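Local coordinates for protein pyocin S5 (Pseudomonas aeruginosa PAO1, PDB 6THK) that kills competing bacteria as a bacteriocin, probably by forming a channel in the cytoplasmic membrane that depolarises it and dissipates cellular energy, at residues F426-S429 against T430-D434; L349-G352 against A353-K356. The protein carries 1 engineered substitution. All coordinates share one frame; numbering follows the deposited sequence.

Contact 1. Residues F426-S429 against T430-D434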
loop_
_atom_site.group_PDB
_atom_site.type_symbol
_atom_site.label_atom_id
_atom_site.label_comp_id
_atom_site.label_asym_id
_atom_site.label_seq_id
_atom_site.Cartn_x
_atom_site.Cartn_y
_atom_site.Cartn_z
ATOM N N PHE A 426 14.120 55.971 -29.670
ATOM C CA PHE A 426 13.316 56.062 -30.880
ATOM C C PHE A 426 12.852 57.501 -31.094
ATOM O O PHE A 426 12.908 58.019 -32.202
ATOM C CB PHE A 426 12.105 55.141 -30.796
ATOM C CG PHE A 426 11.454 54.882 -32.118
ATOM C CD1 PHE A 426 10.835 55.902 -32.804
ATOM C CD2 PHE A 426 11.466 53.624 -32.678
ATOM C CE1 PHE A 426 10.225 55.676 -34.019
ATOM C CE2 PHE A 426 10.871 53.389 -33.899
ATOM C CZ PHE A 426 10.248 54.418 -34.572
ATOM N N LYS A 427 12.417 58.140 -30.010
ATOM C CA LYS A 427 11.948 59.520 -30.032
ATOM C C LYS A 427 13.051 60.495 -30.425
ATOM O O LYS A 427 12.839 61.371 -31.243
ATOM C CB LYS A 427 11.365 59.897 -28.675
ATOM C CG LYS A 427 11.539 61.356 -28.304
ATOM C CD LYS A 427 10.910 61.668 -26.954
ATOM C CE LYS A 427 11.954 62.078 -25.926
ATOM N NZ LYS A 427 13.184 62.635 -26.547
ATOM N N ILE A 428 14.253 60.300 -29.888
ATOM C CA ILE A 428 15.397 61.152 -30.213
ATOM C C ILE A 428 15.730 61.006 -31.688
ATOM O O ILE A 428 15.998 61.974 -32.376
ATOM C CB ILE A 428 16.637 60.781 -29.388
ATOM C CG1 ILE A 428 16.417 61.068 -27.910
ATOM C CG2 ILE A 428 17.854 61.542 -29.878
ATOM C CD1 ILE A 428 17.432 60.395 -27.021
ATOM N N SER A 429 15.674 59.767 -32.160
ATOM C CA SER A 429 15.903 59.385 -33.539
ATOM C C SER A 429 14.845 59.899 -34.510
ATOM O O SER A 429 15.072 59.882 -35.693
ATOM C CB SER A 429 16.017 57.872 -33.657
ATOM O OG SER A 429 17.341 57.454 -33.421
ATOM N N THR A 430 13.647 60.202 -34.027
ATOM C CA THR A 430 12.593 60.745 -34.862
ATOM C C THR A 430 12.785 62.257 -35.000
ATOM O O THR A 430 12.709 62.812 -36.087
ATOM C CB THR A 430 11.216 60.464 -34.251
ATOM O OG1 THR A 430 10.963 59.061 -34.279
ATOM C CG2 THR A 430 10.138 61.167 -35.031
ATOM N N GLU A 431 13.040 62.903 -33.871
ATOM C CA GLU A 431 13.273 64.337 -33.755
ATOM C C GLU A 431 14.533 64.764 -34.478
ATOM O O GLU A 431 14.525 65.775 -35.176
ATOM C CB GLU A 431 13.272 64.762 -32.284
ATOM C CG GLU A 431 11.912 64.554 -31.636
ATOM C CD GLU A 431 11.614 65.404 -30.420
ATOM O OE1 GLU A 431 12.225 65.153 -29.355
ATOM O OE2 GLU A 431 10.727 66.283 -30.517
ATOM N N THR A 432 15.609 63.998 -34.334
ATOM C CA THR A 432 16.848 64.279 -35.054
ATOM C C THR A 432 16.762 63.454 -36.344
ATOM O O THR A 432 15.825 62.667 -36.530
ATOM C CB THR A 432 18.090 63.977 -34.170
ATOM O OG1 THR A 432 18.264 62.570 -34.000
ATOM C CG2 THR A 432 18.017 64.651 -32.804
ATOM N N GLY A 433 17.695 63.632 -37.252
ATOM C CA GLY A 433 17.630 62.790 -38.439
ATOM C C GLY A 433 18.381 61.489 -38.252
ATOM O O GLY A 433 18.413 60.672 -39.166
ATOM N N ASP A 434 19.018 61.305 -37.077
ATOM C CA ASP A 434 19.934 60.204 -36.813
ATOM C C ASP A 434 19.311 58.938 -36.201
ATOM O O ASP A 434 18.887 58.915 -35.035
ATOM C CB ASP A 434 21.129 60.691 -35.961
ATOM C CG ASP A 434 22.394 59.847 -36.087
ATOM O OD1 ASP A 434 22.380 58.850 -36.856
ATOM O OD2 ASP A 434 23.392 60.168 -35.407
#

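Contact 2. Residues L349-G352 against A353-K356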
loop_
_atom_site.group_PDB
_atom_site.type_symbol
_atom_site.label_atom_id
_atom_site.label_comp_id
_atom_site.label_asym_id
_atom_site.label_seq_id
_atom_site.Cartn_x
_atom_site.Cartn_y
_atom_site.Cartn_z
ATOM N N LEU A 349 5.359 42.034 -42.378
ATOM C CA LEU A 349 6.475 42.245 -41.458
ATOM C C LEU A 349 6.646 41.020 -40.562
ATOM O O LEU A 349 7.743 40.479 -40.491
ATOM C CB LEU A 349 6.322 43.551 -40.630
ATOM C CG LEU A 349 7.508 43.924 -39.725
ATOM C CD1 LEU A 349 8.733 44.316 -40.550
ATOM C CD2 LEU A 349 7.152 45.080 -38.812
ATOM N N ALA A 350 5.543 40.551 -39.933
ATOM C CA ALA A 350 5.503 39.376 -39.060
ATOM C C ALA A 350 5.875 38.060 -39.755
ATOM O O ALA A 350 6.569 37.220 -39.153
ATOM C CB ALA A 350 4.136 39.254 -38.413
ATOM N N GLU A 351 5.401 37.869 -41.012
ATOM C CA GLU A 351 5.676 36.660 -41.800
ATOM C C GLU A 351 7.113 36.620 -42.331
ATOM O O GLU A 351 7.734 35.554 -42.348
ATOM C CB GLU A 351 4.684 36.532 -42.957
ATOM C CG GLU A 351 4.809 35.236 -43.745
ATOM C CD GLU A 351 4.715 33.928 -42.969
ATOM O OE1 GLU A 351 4.050 33.892 -41.904
ATOM O OE2 GLU A 351 5.253 32.917 -43.478
ATOM N N GLY A 352 7.609 37.765 -42.775
ATOM C CA GLY A 352 8.961 37.893 -43.299
ATOM C C GLY A 352 10.049 37.783 -42.250
ATOM O O GLY A 352 11.219 37.644 -42.607
ATOM N N ALA A 353 9.678 37.870 -40.947
ATOM C CA ALA A 353 10.606 37.770 -39.800
ATOM C C ALA A 353 10.727 36.318 -39.331
ATOM O O ALA A 353 11.715 35.939 -38.696
ATOM C CB ALA A 353 10.114 38.642 -38.655
ATOM N N ARG A 354 9.705 35.512 -39.633
ATOM C CA ARG A 354 9.612 34.088 -39.299
ATOM C C ARG A 354 10.915 33.374 -39.739
ATOM O O ARG A 354 11.388 33.578 -40.868
ATOM C CB ARG A 354 8.363 33.504 -39.993
ATOM C CG ARG A 354 7.715 32.341 -39.276
ATOM C CD ARG A 354 6.260 32.092 -39.684
ATOM N NE ARG A 354 5.326 32.913 -38.907
ATOM C CZ ARG A 354 4.849 32.595 -37.704
ATOM N NH1 ARG A 354 5.199 31.456 -37.121
ATOM N NH2 ARG A 354 4.022 33.421 -37.072
ATOM N N GLY A 355 11.539 32.672 -38.791
ATOM C CA GLY A 355 12.782 31.935 -38.999
ATOM C C GLY A 355 14.043 32.736 -39.228
ATOM O O GLY A 355 15.089 32.162 -39.525
ATOM N N LYS A 356 13.966 34.053 -39.085
ATOM C CA LYS A 356 15.103 34.951 -39.261
ATOM C C LYS A 356 15.576 35.480 -37.897
ATOM O O LYS A 356 14.833 35.407 -36.911
ATOM C CB LYS A 356 14.728 36.128 -40.179
ATOM C CG LYS A 356 14.556 35.798 -41.671
ATOM C CD LYS A 356 14.453 37.114 -42.474
ATOM C CE LYS A 356 14.282 36.929 -43.967
ATOM N NZ LYS A 356 13.010 36.228 -44.308
HETATM O O HOH W 1 10.310 34.328 -43.416
#

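Contact 1. Residues F426-S429 against T430-D434
Thr430 lays its hydroxyl obliquely beside the Phe426 ring, OG1 3.5 Å from CE1, and at the same time turns it back onto the helix. With OG1 beside its own backbone N (chi1 -67°), the hydroxyl donates to Phe426 O at 3.0 Å, approaching from above the carbonyl plane. The amide of Thr430 makes only a weak bond to that oxygen and also donates to Lys427 O, which takes a much straighter bond from Glu431 N. The Phe426 ring itself is buried, edge-to-face with Trp435 and Phe438 and against Val475 and Val478 of helix 468-481, whereas Thr430 packs on Ile387. Beside helix 381-392, where both touch Ala388, Lys427 bends at chi3 and chi4 and brings NZ to 3.9 Å from Glu431 OE1, a long salt bridge.

The last turn is closed by Thr432, the first residue to leave helical angles. Two donors of this one residue grip Ile428 O: its amide N at 2.8 Å and its hydroxyl OG1 at 2.9 Å, from opposite faces of the carbonyl plane. Ser429 then reaches beyond the helix end; its OG gives a 2.7 Å bond to Asp434 O, in the carbonyl plane and on a lone pair, which ties the departing chain back to the final turn. Asp434 OD1 in turn bonds to Lys436 N. The whole is a helix C-terminus joined by a short loop to the aspartate-capped start of helix 436-446, a helix-to-helix corner of the all-helical colicin pore-forming domain.

Contact 2. Residues L349-G352 against A353-K356
Ala353 packs its CB against Leu349 O, 3.5 Å away, where helix 340-353 runs out into a type II beta turn spanning Ala353 to Lys356. Ala353 N makes only a weak bond to Leu349 O. Its methyl group also rests on Ala451 and Val455 of helix 451-464, the helix that Ala350 meets through Val455 and Phe459.

Arg354 follows, its amide weakly bonded to Glu351 O. A water spans the same step, donating to Glu351 O and to Arg354 O and so linking the last helical turn to the beta turn. The Arg354 side chain bends at chi3 and passes obliquely across that of Glu351, setting NE 3.4 Å from Glu351 OE1 in a salt bridge. The carboxylate and guanidinium planes lie only 15° from parallel, and Arg354 CD sits 3.6 Å from the same OE1. Both residues are exposed, which probably weakens the pairing.

Gly355 takes the positive phi that this turn favours, and Lys356 N then closes the turn on Ala353 O at 3.0 Å. Lys356 is also held by backbone hydrogen bonding with Ala451, and its side chain touches Ile483 and Asp484. The Lys356 side chain extends past Gly352 O, from which Lys356 CD lies 3.3 Å away. Only at chi4 (63°) does it bend, and this swings the ammonium inward. There Lys356 NZ donates to Gly352 O at 2.8 Å, tilted 24° from the carbonyl plane.

Both contacts illustrate how a helix is finished in the pore-forming domain: contact 1 at the end of helix 419-431, contact 2 at the end of helix 340-353. Their centres stand 26 Å apart and their nearest atoms about 10 Å, so they do not touch; helix 468-481 nonetheless meets both, through Phe426 in one and Leu349 in the other. Each has a different zinc site for a neighbour. The side chain of Thr430 is about 7 Å from that of the zinc ligand Asp383, while the side chain of Lys356 is about 9 Å from that of Glu485, which binds another zinc ion with His371 and Glu489.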